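Local coordinates for 2-oxoadipate dioxygenase/decarboxylase, chloroplastic/amyloplastic (Oryza sativa, PDB 6W1K), which catalyses the oxygen-dependent decarboxylation and hydroxylation of 2-oxoadipate to D-2-hydroxyglutarate with iron(II), a step of plant lysine breakdown, at residues Asp19-Phe22 with Arg23-Ile26; Ser49-Gly52 with Asp53-Cys56; Leu75-Phe78 with Phe79-Gly83; Asn214-Val217 with Glu218-Phe222. One frame throughout, in Å; residues are numbered along the deposited sequence.

Contact 1 of 4, residues Asp19-Phe22 with Arg23-Ile26; sequences DSFF and RTVI
The carbonyl oxygen of Phe21 takes two bonds from the next turn of one continuous helix. Thr24 OG1 donates to Phe21 O at 2.8 Å, in the carbonyl plane and on a lone pair, while Val25 N reaches the same oxygen at 3.1 Å from almost straight ahead of the C=O bond. The hydroxyl can do this because chi1 of 71° sets Thr24 OG1 between the backbone N and the carbonyl carbon. One turn round, an i to i+4 salt bridge joins Asp19 and Arg23: Arg23 NE gives its hydrogen to Asp19 OD1 at 2.8 Å. Approached on its syn side, Asp19 OD1 meets the guanidinium at its edge, only 6° out of plane, and the two flat groups are nearly coplanar (24°). A water spans the other end, donating to Asp19 OD2 and accepting from Arg23 NH2, while NH1 is bonded to the carbonyl oxygens of Val115 and Gly117. Putting a leucine in place of Arg23 would probably leave the Asp19 carboxylate without its charged mate and those loop carbonyls without this donor. Two apolar pairs pack along the helix: Val25 CG2 sits over one face of the Phe21 ring, 4.2 Å from its centroid, and Ile26 CG2 packs off-centre on the Phe22 ring, 3.7 Å from Phe22 CZ. Within the fold, this turn of helix 16-36 is flanked by helix 154-160, where Val25 touches Thr155 and Thr159, and by the loop residues Val115 and Leu119, met by Ile26 and Phe22.

Contact 2 of 4, residues Ser49-Gly52 with Asp53-Cys56; sequences SYDG and DHIC
A histidine folds back on the helix end that precedes it, with His54 ND1 directed at two oxygens of one residue, Asp51. His54 ND1 to Asp51 OD1 is 3.0 Å with an N-H...O angle of 135°; His54 ND1 also lies 3.0 Å from Asp51 O, a weak bond. Neither is straight, as expected of one hydrogen divided between two acceptors. The carboxylate and imidazole planes stand 88° apart, and OD1 is met on its anti side, well out of the carboxylate plane. With CG turned anti to the carbonyl carbon, the His54 ring swings back toward the helix end, its ND1 edge at the Asp51 carbonyl. Gly52 is the first residue beyond helix 38-51 to leave helical angles, and its phi of 102° accounts for the glycine: a beta carbon would run into His54 CE1, Asp53 N and the preceding carbonyl oxygen. Asp53 then centres an inverse gamma turn, closed by a weak bond of 2.9 Å from His54 N to Gly52 O, which sends the chain toward strand 57-65. The Asp51 carboxylate is held from outside as well, since Ile204 N bonds OD1 and Ser205 N bonds OD2; Asp53 OD1 is bonded to Thr113 OG1. A phenylalanine replacing His54 would probably leave Asp51 OD1 with one donor fewer and the turn without its side-chain tie to the helix end. Chemically, this is a His-carboxylate hydrogen bond with ND1 as donor, whose negative charge would probably polarise the imidazole; away from metal and substrate, it ties the loop after helix 38-51 to its last turn.

Contact 3 of 4, residues Leu75-Phe78 with Phe79-Gly83; sequences LAEF and FTDFG
Residues 75-78 run straight into 79-83 as the last turns of helix 72-81, and the backbone bonds record how the helix ends. Thr80 N to Ala76 O is 2.9 Å and nearly straight at 168°, and Asp81 N to Glu77 O is also 2.9 Å; Phe82 N to Phe78 O lengthens to 3.2 Å and bends to 137°. Phe82 is the first residue to leave helical angles. Gly83, with positive phi, is the C-prime residue of a Schellman motif, in which Gly83 N bonds Thr80 O and Tyr84 N reaches back to Phe79 O. Three rings gather on this end. Phe78 and Phe79 form a T-shaped pair: the Phe78 edge is presented to the Phe79 face, with centroids 5.0 Å apart and planes at 72°, and Phe78 CD2 stands over the centre of that face. The two first torsions differ, CG being anti to the backbone N in Phe78 but anti to the carbonyl carbon in Phe79, which brings adjacent side chains together from different directions. Phe82 joins from the next turn at an oblique tilt to Phe78, Phe78 CE1 coming within 3.4 Å of Phe82 CE2, while its own edge meets the carbonyl oxygen of Phe78. Leu75 touches Phe79 more loosely, CD2 to CE2 being 4.5 Å, and also touches Ile124 of strand 121-127, whereas Phe79 lies on Ile122 of that strand and meets Tyr84 edge-to-face. Elsewhere, Glu77 OE1 and Asp81 OD2 come within 4.5 Å, like charges that would probably repel weakly.

Contact 4 of 4, residues Asn214-Val217 with Glu218-Phe222; sequences NKFV and EDNGF
Over one face of the Phe216 ring lies the amide nitrogen of Asn220, ND2 standing 3.5 Å above the plane and offset toward the rim, with the amide and ring planes 68° apart. Tyr50 of helix 38-51 also meets this ring. Helix 210-219 ends here in a Schellman-type turn with Gly221, of positive phi, at the C-prime position: Gly221 N bonds Glu218 O, and Phe222 N makes a weak, though fairly straight, bond to Val217 O. A beta carbon on Gly221 would jam against the preceding carbonyl oxygen. Asn220 ND2 also donates to Phe216 O at 3.0 Å and 148°, approaching from above the carbonyl plane, so one amide nitrogen lies over a ring face and also holds a carbonyl of the final turn. Asn220 N makes weak bonds to Phe216 O and to Val217 O. Beyond the turn, Phe222 CB packs on Val217 CG1 at 3.7 Å, their side chains crossing at about a right angle, and the Phe222 side chain rests on Thr42, Ile43 and Leu46, joining this helix end to helix 38-51. Deeper along helix 210-219, Glu218 N bonds Asn214 O, and Asn214 OD1 is bonded to Ser242 OG of strand 239-243. On the exposed side, an i to i+4 salt bridge links Lys215 to Asp219. Lys215 CG, anti to the backbone N, already lies close to Asp219 OD1, and the bends at chi2 (-140°) and chi4 bring Lys215 NZ back to the same oxygen at 2.9 Å, on its syn lone pair.

From the N terminus, contact 1 lies within helix 16-36, contact 2 turns the chain from helix 38-51 toward strand 57-65, contact 3 ends helix 72-81, and contact 4 ends helix 210-219. All are local and run in series, so none nests within or crosses another. In space they form two touching pairs. Contact 3 packs on contact 1 through apolar packing rich in phenylalanine, Phe22 and Val25 meeting Phe78 while Phe21 and Phe22 meet Phe82, which joins helices 16-36 and 72-81. Contact 4 touches contact 2 where Phe216 meets Tyr50, tying helix 210-219 to helix 38-51. Contacts 3 and 4 lie on opposite sides of the chain's centre, their centres about 35 Å apart.

Contact 1 of 4, residues Asp19-Phe22 with Arg23-Ile26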
loop_
_atom_site.group_PDB
_atom_site.type_symbol
_atom_site.label_atom_id
_atom_site.label_comp_id
_atom_site.label_asym_id
_atom_site.label_seq_id
_atom_site.Cartn_x
_atom_site.Cartn_y
_atom_site.Cartn_z
ATOM N N ASP A 19 0.317 -14.113 -16.374
ATOM C CA ASP A 19 0.289 -12.654 -16.353
ATOM C C ASP A 19 -1.143 -12.143 -16.391
ATOM O O ASP A 19 -1.540 -11.308 -15.561
ATOM C CB ASP A 19 1.094 -12.121 -17.544
ATOM C CG ASP A 19 1.314 -10.614 -17.480
ATOM O OD1 ASP A 19 0.315 -9.849 -17.490
ATOM O OD2 ASP A 19 2.497 -10.199 -17.444
ATOM N N SER A 20 -1.944 -12.687 -17.306
ATOM C CA SER A 20 -3.368 -12.341 -17.400
ATOM C C SER A 20 -4.107 -12.673 -16.115
ATOM O O SER A 20 -4.917 -11.875 -15.605
ATOM C CB SER A 20 -4.021 -13.089 -18.583
ATOM O OG SER A 20 -3.426 -12.688 -19.782
ATOM N N PHE A 21 -3.882 -13.879 -15.602
ATOM C CA PHE A 21 -4.579 -14.286 -14.386
ATOM C C PHE A 21 -4.179 -13.405 -13.205
ATOM O O PHE A 21 -5.042 -12.937 -12.441
ATOM C CB PHE A 21 -4.309 -15.770 -14.118
ATOM C CG PHE A 21 -4.926 -16.255 -12.853
ATOM C CD1 PHE A 21 -6.292 -16.275 -12.722
ATOM C CD2 PHE A 21 -4.144 -16.625 -11.778
ATOM C CE1 PHE A 21 -6.876 -16.674 -11.527
ATOM C CE2 PHE A 21 -4.717 -17.031 -10.580
ATOM C CZ PHE A 21 -6.080 -17.034 -10.452
ATOM N N PHE A 22 -2.880 -13.112 -13.064
ATOM C CA PHE A 22 -2.439 -12.242 -11.978
ATOM C C PHE A 22 -3.137 -10.896 -12.029
ATOM O O PHE A 22 -3.573 -10.377 -10.991
ATOM C CB PHE A 22 -0.930 -12.031 -12.027
ATOM C CG PHE A 22 -0.425 -11.055 -10.979
ATOM C CD1 PHE A 22 -0.259 -11.462 -9.677
ATOM C CD2 PHE A 22 -0.138 -9.739 -11.302
ATOM C CE1 PHE A 22 0.210 -10.581 -8.706
ATOM C CE2 PHE A 22 0.313 -8.853 -10.334
ATOM C CZ PHE A 22 0.489 -9.279 -9.045
ATOM N N ARG A 23 -3.307 -10.339 -13.224
ATOM C CA ARG A 23 -3.974 -9.045 -13.326
ATOM C C ARG A 23 -5.454 -9.114 -12.960
ATOM O O ARG A 23 -5.987 -8.140 -12.412
ATOM C CB ARG A 23 -3.796 -8.476 -14.726
ATOM C CG ARG A 23 -2.338 -8.091 -14.994
ATOM C CD ARG A 23 -2.133 -7.633 -16.404
ATOM N NE ARG A 23 -0.727 -7.363 -16.729
ATOM C CZ ARG A 23 -0.118 -6.178 -16.567
ATOM N NH1 ARG A 23 -0.779 -5.146 -16.028
ATOM N NH2 ARG A 23 1.161 -6.022 -16.924
ATOM N N THR A 24 -6.150 -10.223 -13.237
ATOM C CA THR A 24 -7.543 -10.301 -12.761
ATOM C C THR A 24 -7.592 -10.339 -11.238
ATOM O O THR A 24 -8.574 -9.878 -10.643
ATOM C CB THR A 24 -8.303 -11.522 -13.305
ATOM O OG1 THR A 24 -7.809 -12.730 -12.699
ATOM C CG2 THR A 24 -8.231 -11.581 -14.814
ATOM N N VAL A 25 -6.563 -10.901 -10.580
ATOM C CA VAL A 25 -6.570 -10.959 -9.126
ATOM C C VAL A 25 -6.383 -9.560 -8.538
ATOM O O VAL A 25 -7.103 -9.153 -7.607
ATOM C CB VAL A 25 -5.489 -11.936 -8.610
ATOM C CG1 VAL A 25 -5.421 -11.897 -7.064
ATOM C CG2 VAL A 25 -5.754 -13.393 -9.031
ATOM N N ILE A 26 -5.401 -8.812 -9.034
ATOM C CA ILE A 26 -5.162 -7.505 -8.434
ATOM C C ILE A 26 -6.295 -6.577 -8.819
ATOM O O ILE A 26 -6.590 -5.630 -8.084
ATOM C CB ILE A 26 -3.774 -6.905 -8.765
ATOM C CG1 ILE A 26 -3.471 -6.845 -10.255
ATOM C CG2 ILE A 26 -2.715 -7.696 -8.021
ATOM C CD1 ILE A 26 -2.304 -5.904 -10.614
HETATM O O HOH W 1 2.218 -7.832 -19.063
#

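Contact 2 of 4, residues Ser49-Gly52 with Asp53-Cys56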
loop_
_atom_site.group_PDB
_atom_site.type_symbol
_atom_site.label_atom_id
_atom_site.label_comp_id
_atom_site.label_asym_id
_atom_site.label_seq_id
_atom_site.Cartn_x
_atom_site.Cartn_y
_atom_site.Cartn_z
ATOM N N SER A 49 -10.021 12.347 -15.592
ATOM C CA SER A 49 -10.694 13.392 -16.358
ATOM C C SER A 49 -9.752 14.547 -16.663
ATOM O O SER A 49 -9.802 15.132 -17.750
ATOM C CB SER A 49 -11.909 13.912 -15.587
ATOM O OG SER A 49 -12.897 12.912 -15.433
ATOM N N TYR A 50 -8.895 14.894 -15.708
ATOM C CA TYR A 50 -7.984 16.018 -15.875
ATOM C C TYR A 50 -6.802 15.679 -16.784
ATOM O O TYR A 50 -6.415 16.479 -17.636
ATOM C CB TYR A 50 -7.480 16.449 -14.500
ATOM C CG TYR A 50 -6.626 17.684 -14.520
ATOM C CD1 TYR A 50 -7.199 18.949 -14.390
ATOM C CD2 TYR A 50 -5.250 17.592 -14.654
ATOM C CE1 TYR A 50 -6.420 20.098 -14.403
ATOM C CE2 TYR A 50 -4.459 18.735 -14.669
ATOM C CZ TYR A 50 -5.052 19.984 -14.537
ATOM O OH TYR A 50 -4.273 21.117 -14.557
ATOM N N ASP A 51 -6.210 14.506 -16.607
ATOM C CA ASP A 51 -4.944 14.193 -17.244
ATOM C C ASP A 51 -5.074 13.278 -18.448
ATOM O O ASP A 51 -4.166 13.253 -19.286
ATOM C CB ASP A 51 -4.009 13.523 -16.232
ATOM C CG ASP A 51 -2.591 13.399 -16.742
ATOM O OD1 ASP A 51 -2.258 12.355 -17.338
ATOM O OD2 ASP A 51 -1.815 14.351 -16.531
ATOM N N GLY A 52 -6.149 12.514 -18.545
ATOM C CA GLY A 52 -6.258 11.495 -19.571
ATOM C C GLY A 52 -5.986 10.117 -19.006
ATOM O O GLY A 52 -5.788 9.933 -17.805
ATOM N N ASP A 53 -5.963 9.127 -19.898
ATOM C CA ASP A 53 -5.843 7.716 -19.497
ATOM C C ASP A 53 -4.376 7.368 -19.264
ATOM O O ASP A 53 -3.719 6.678 -20.049
ATOM C CB ASP A 53 -6.463 6.818 -20.563
ATOM C CG ASP A 53 -6.557 5.371 -20.125
ATOM O OD1 ASP A 53 -6.351 5.118 -18.918
ATOM O OD2 ASP A 53 -6.832 4.499 -20.986
ATOM N N HIS A 54 -3.855 7.829 -18.142
ATOM C CA HIS A 54 -2.426 7.664 -17.925
ATOM C C HIS A 54 -2.091 7.262 -16.502
ATOM O O HIS A 54 -0.942 7.422 -16.085
ATOM C CB HIS A 54 -1.681 8.955 -18.244
ATOM C CG HIS A 54 -1.978 9.486 -19.604
ATOM N ND1 HIS A 54 -2.703 10.635 -19.813
ATOM C CD2 HIS A 54 -1.675 8.997 -20.827
ATOM C CE1 HIS A 54 -2.815 10.847 -21.113
ATOM N NE2 HIS A 54 -2.185 9.877 -21.749
ATOM N N ILE A 55 -3.061 6.783 -15.738
ATOM C CA ILE A 55 -2.849 6.443 -14.344
ATOM C C ILE A 55 -2.116 5.106 -14.244
ATOM O O ILE A 55 -2.589 4.074 -14.730
ATOM C CB ILE A 55 -4.186 6.400 -13.593
ATOM C CG1 ILE A 55 -4.836 7.790 -13.592
ATOM C CG2 ILE A 55 -4.000 5.917 -12.203
ATOM C CD1 ILE A 55 -6.239 7.767 -13.033
ATOM N N CYS A 56 -0.956 5.130 -13.611
ATOM C CA CYS A 56 -0.166 3.944 -13.335
ATOM C C CYS A 56 -0.008 3.821 -11.831
ATOM O O CYS A 56 0.136 4.821 -11.126
ATOM C CB CYS A 56 1.202 4.035 -13.991
ATOM S SG CYS A 56 1.074 4.158 -15.782
#

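Contact 3 of 4, residues Leu75-Phe78 with Phe79-Gly83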
loop_
_atom_site.group_PDB
_atom_site.type_symbol
_atom_site.label_atom_id
_atom_site.label_comp_id
_atom_site.label_asym_id
_atom_site.label_seq_id
_atom_site.Cartn_x
_atom_site.Cartn_y
_atom_site.Cartn_z
ATOM N N LEU A 75 0.998 -13.314 2.514
ATOM C CA LEU A 75 0.726 -12.711 1.215
ATOM C C LEU A 75 1.890 -12.819 0.251
ATOM O O LEU A 75 1.674 -12.884 -0.962
ATOM C CB LEU A 75 0.404 -11.229 1.360
ATOM C CG LEU A 75 -1.047 -10.884 1.647
ATOM C CD1 LEU A 75 -1.054 -9.395 2.050
ATOM C CD2 LEU A 75 -1.917 -11.184 0.453
ATOM N N ALA A 76 3.116 -12.831 0.765
ATOM C CA ALA A 76 4.261 -12.744 -0.136
ATOM C C ALA A 76 4.318 -13.923 -1.082
ATOM O O ALA A 76 4.764 -13.776 -2.213
ATOM C CB ALA A 76 5.575 -12.690 0.620
ATOM N N GLU A 77 3.900 -15.105 -0.624
ATOM C CA GLU A 77 3.978 -16.312 -1.448
ATOM C C GLU A 77 3.123 -16.205 -2.715
ATOM O O GLU A 77 3.487 -16.747 -3.770
ATOM C CB GLU A 77 3.530 -17.504 -0.606
ATOM C CG GLU A 77 3.927 -18.854 -1.130
ATOM C CD GLU A 77 3.146 -19.995 -0.463
ATOM O OE1 GLU A 77 3.025 -21.059 -1.116
ATOM O OE2 GLU A 77 2.643 -19.829 0.686
ATOM N N PHE A 78 1.957 -15.573 -2.618
ATOM C CA PHE A 78 1.177 -15.318 -3.819
ATOM C C PHE A 78 1.988 -14.522 -4.832
ATOM O O PHE A 78 2.094 -14.912 -6.006
ATOM C CB PHE A 78 -0.110 -14.557 -3.475
ATOM C CG PHE A 78 -0.834 -14.026 -4.701
ATOM C CD1 PHE A 78 -1.425 -14.894 -5.597
ATOM C CD2 PHE A 78 -0.877 -12.666 -4.948
ATOM C CE1 PHE A 78 -2.096 -14.422 -6.739
ATOM C CE2 PHE A 78 -1.537 -12.177 -6.079
ATOM C CZ PHE A 78 -2.128 -13.056 -6.990
ATOM N N PHE A 79 2.553 -13.389 -4.398
ATOM C CA PHE A 79 3.246 -12.503 -5.337
ATOM C C PHE A 79 4.498 -13.158 -5.895
ATOM O O PHE A 79 4.780 -13.025 -7.099
ATOM C CB PHE A 79 3.557 -11.135 -4.697
ATOM C CG PHE A 79 2.320 -10.354 -4.400
ATOM C CD1 PHE A 79 1.603 -9.754 -5.433
ATOM C CD2 PHE A 79 1.824 -10.265 -3.107
ATOM C CE1 PHE A 79 0.462 -9.092 -5.206
ATOM C CE2 PHE A 79 0.651 -9.614 -2.883
ATOM C CZ PHE A 79 -0.029 -9.019 -3.932
ATOM N N THR A 80 5.255 -13.900 -5.066
ATOM C CA THR A 80 6.428 -14.592 -5.606
ATOM C C THR A 80 6.044 -15.768 -6.508
ATOM O O THR A 80 6.810 -16.105 -7.415
ATOM C CB THR A 80 7.381 -15.067 -4.493
ATOM O OG1 THR A 80 6.702 -15.929 -3.577
ATOM C CG2 THR A 80 7.933 -13.842 -3.737
ATOM N N ASP A 81 4.869 -16.388 -6.311
ATOM C CA ASP A 81 4.352 -17.341 -7.296
ATOM C C ASP A 81 4.127 -16.679 -8.671
ATOM O O ASP A 81 4.229 -17.331 -9.705
ATOM C CB ASP A 81 3.030 -17.943 -6.814
ATOM C CG ASP A 81 3.187 -19.008 -5.715
ATOM O OD1 ASP A 81 4.307 -19.481 -5.432
ATOM O OD2 ASP A 81 2.130 -19.353 -5.130
ATOM N N PHE A 82 3.829 -15.390 -8.692
ATOM C CA PHE A 82 3.658 -14.626 -9.923
ATOM C C PHE A 82 4.841 -13.696 -10.192
ATOM O O PHE A 82 4.689 -12.600 -10.730
ATOM C CB PHE A 82 2.307 -13.908 -9.873
ATOM C CG PHE A 82 1.162 -14.884 -10.014
ATOM C CD1 PHE A 82 0.826 -15.407 -11.274
ATOM C CD2 PHE A 82 0.487 -15.358 -8.894
ATOM C CE1 PHE A 82 -0.170 -16.381 -11.426
ATOM C CE2 PHE A 82 -0.520 -16.314 -9.036
ATOM C CZ PHE A 82 -0.852 -16.824 -10.296
ATOM N N GLY A 83 6.057 -14.188 -9.921
ATOM C CA GLY A 83 7.269 -13.610 -10.462
ATOM C C GLY A 83 7.792 -12.381 -9.740
ATOM O O GLY A 83 8.796 -11.799 -10.179
#

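Contact 4 of 4, residues Asn214-Val217 with Glu218-Phe222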
loop_
_atom_site.group_PDB
_atom_site.type_symbol
_atom_site.label_atom_id
_atom_site.label_comp_id
_atom_site.label_asym_id
_atom_site.label_seq_id
_atom_site.Cartn_x
_atom_site.Cartn_y
_atom_site.Cartn_z
ATOM N N ASN A 214 -0.520 17.780 -5.420
ATOM C CA ASN A 214 -1.072 17.998 -4.085
ATOM C C ASN A 214 -2.067 19.151 -4.070
ATOM O O ASN A 214 -3.125 19.062 -3.430
ATOM C CB ASN A 214 0.055 18.254 -3.090
ATOM C CG ASN A 214 0.786 16.991 -2.716
ATOM O OD1 ASN A 214 0.349 15.886 -3.042
ATOM N ND2 ASN A 214 1.920 17.141 -2.058
ATOM N N LYS A 215 -1.755 20.244 -4.771
ATOM C CA LYS A 215 -2.673 21.382 -4.785
ATOM C C LYS A 215 -3.954 21.040 -5.549
ATOM O O LYS A 215 -5.046 21.477 -5.176
ATOM C CB LYS A 215 -1.989 22.607 -5.387
ATOM C CG LYS A 215 -2.884 23.836 -5.494
ATOM C CD LYS A 215 -2.631 24.571 -6.794
ATOM C CE LYS A 215 -2.903 26.077 -6.679
ATOM N NZ LYS A 215 -3.947 26.422 -5.655
ATOM N N PHE A 216 -3.840 20.248 -6.616
ATOM C CA PHE A 216 -5.019 19.727 -7.307
ATOM C C PHE A 216 -5.923 18.940 -6.351
ATOM O O PHE A 216 -7.144 19.116 -6.358
ATOM C CB PHE A 216 -4.557 18.863 -8.495
ATOM C CG PHE A 216 -5.668 18.116 -9.196
ATOM C CD1 PHE A 216 -5.905 16.770 -8.909
ATOM C CD2 PHE A 216 -6.463 18.750 -10.143
ATOM C CE1 PHE A 216 -6.924 16.075 -9.533
ATOM C CE2 PHE A 216 -7.476 18.062 -10.781
ATOM C CZ PHE A 216 -7.707 16.712 -10.475
ATOM N N VAL A 217 -5.352 18.080 -5.512
ATOM C CA VAL A 217 -6.179 17.291 -4.608
ATOM C C VAL A 217 -6.832 18.191 -3.568
ATOM O O VAL A 217 -8.037 18.087 -3.301
ATOM C CB VAL A 217 -5.336 16.185 -3.954
ATOM C CG1 VAL A 217 -6.112 15.498 -2.825
ATOM C CG2 VAL A 217 -4.935 15.200 -4.971
ATOM N N GLU A 218 -6.060 19.118 -2.996
ATOM C CA GLU A 218 -6.605 19.999 -1.966
ATOM C C GLU A 218 -7.659 20.942 -2.526
ATOM O O GLU A 218 -8.607 21.313 -1.815
ATOM C CB GLU A 218 -5.476 20.801 -1.319
ATOM C CG GLU A 218 -4.512 19.959 -0.483
ATOM C CD GLU A 218 -3.319 20.763 0.040
ATOM O OE1 GLU A 218 -2.820 21.662 -0.681
ATOM O OE2 GLU A 218 -2.888 20.491 1.185
ATOM N N ASP A 219 -7.520 21.354 -3.785
ATOM C CA ASP A 219 -8.512 22.260 -4.344
ATOM C C ASP A 219 -9.796 21.549 -4.750
ATOM O O ASP A 219 -10.812 22.218 -4.956
ATOM C CB ASP A 219 -7.920 23.021 -5.527
ATOM C CG ASP A 219 -6.944 24.111 -5.085
ATOM O OD1 ASP A 219 -6.091 24.496 -5.909
ATOM O OD2 ASP A 219 -7.016 24.576 -3.917
ATOM N N ASN A 220 -9.785 20.225 -4.834
ATOM C CA ASN A 220 -10.999 19.443 -5.031
ATOM C C ASN A 220 -11.626 18.991 -3.715
ATOM O O ASN A 220 -12.579 18.209 -3.735
ATOM C CB ASN A 220 -10.699 18.239 -5.919
ATOM C CG ASN A 220 -10.744 18.591 -7.391
ATOM O OD1 ASN A 220 -11.817 18.845 -7.947
ATOM N ND2 ASN A 220 -9.578 18.637 -8.027
ATOM N N GLY A 221 -11.116 19.470 -2.580
ATOM C CA GLY A 221 -11.782 19.309 -1.306
ATOM C C GLY A 221 -11.276 18.197 -0.413
ATOM O O GLY A 221 -11.890 17.942 0.635
ATOM N N PHE A 222 -10.177 17.548 -0.768
ATOM C CA PHE A 222 -9.671 16.409 -0.012
ATOM C C PHE A 222 -8.465 16.811 0.828
ATOM O O PHE A 222 -7.682 17.685 0.445
ATOM C CB PHE A 222 -9.301 15.257 -0.951
ATOM C CG PHE A 222 -10.440 14.808 -1.818
ATOM C CD1 PHE A 222 -11.524 14.134 -1.270
ATOM C CD2 PHE A 222 -10.441 15.078 -3.174
ATOM C CE1 PHE A 222 -12.587 13.744 -2.060
ATOM C CE2 PHE A 222 -11.497 14.684 -3.972
ATOM C CZ PHE A 222 -12.571 14.018 -3.415
#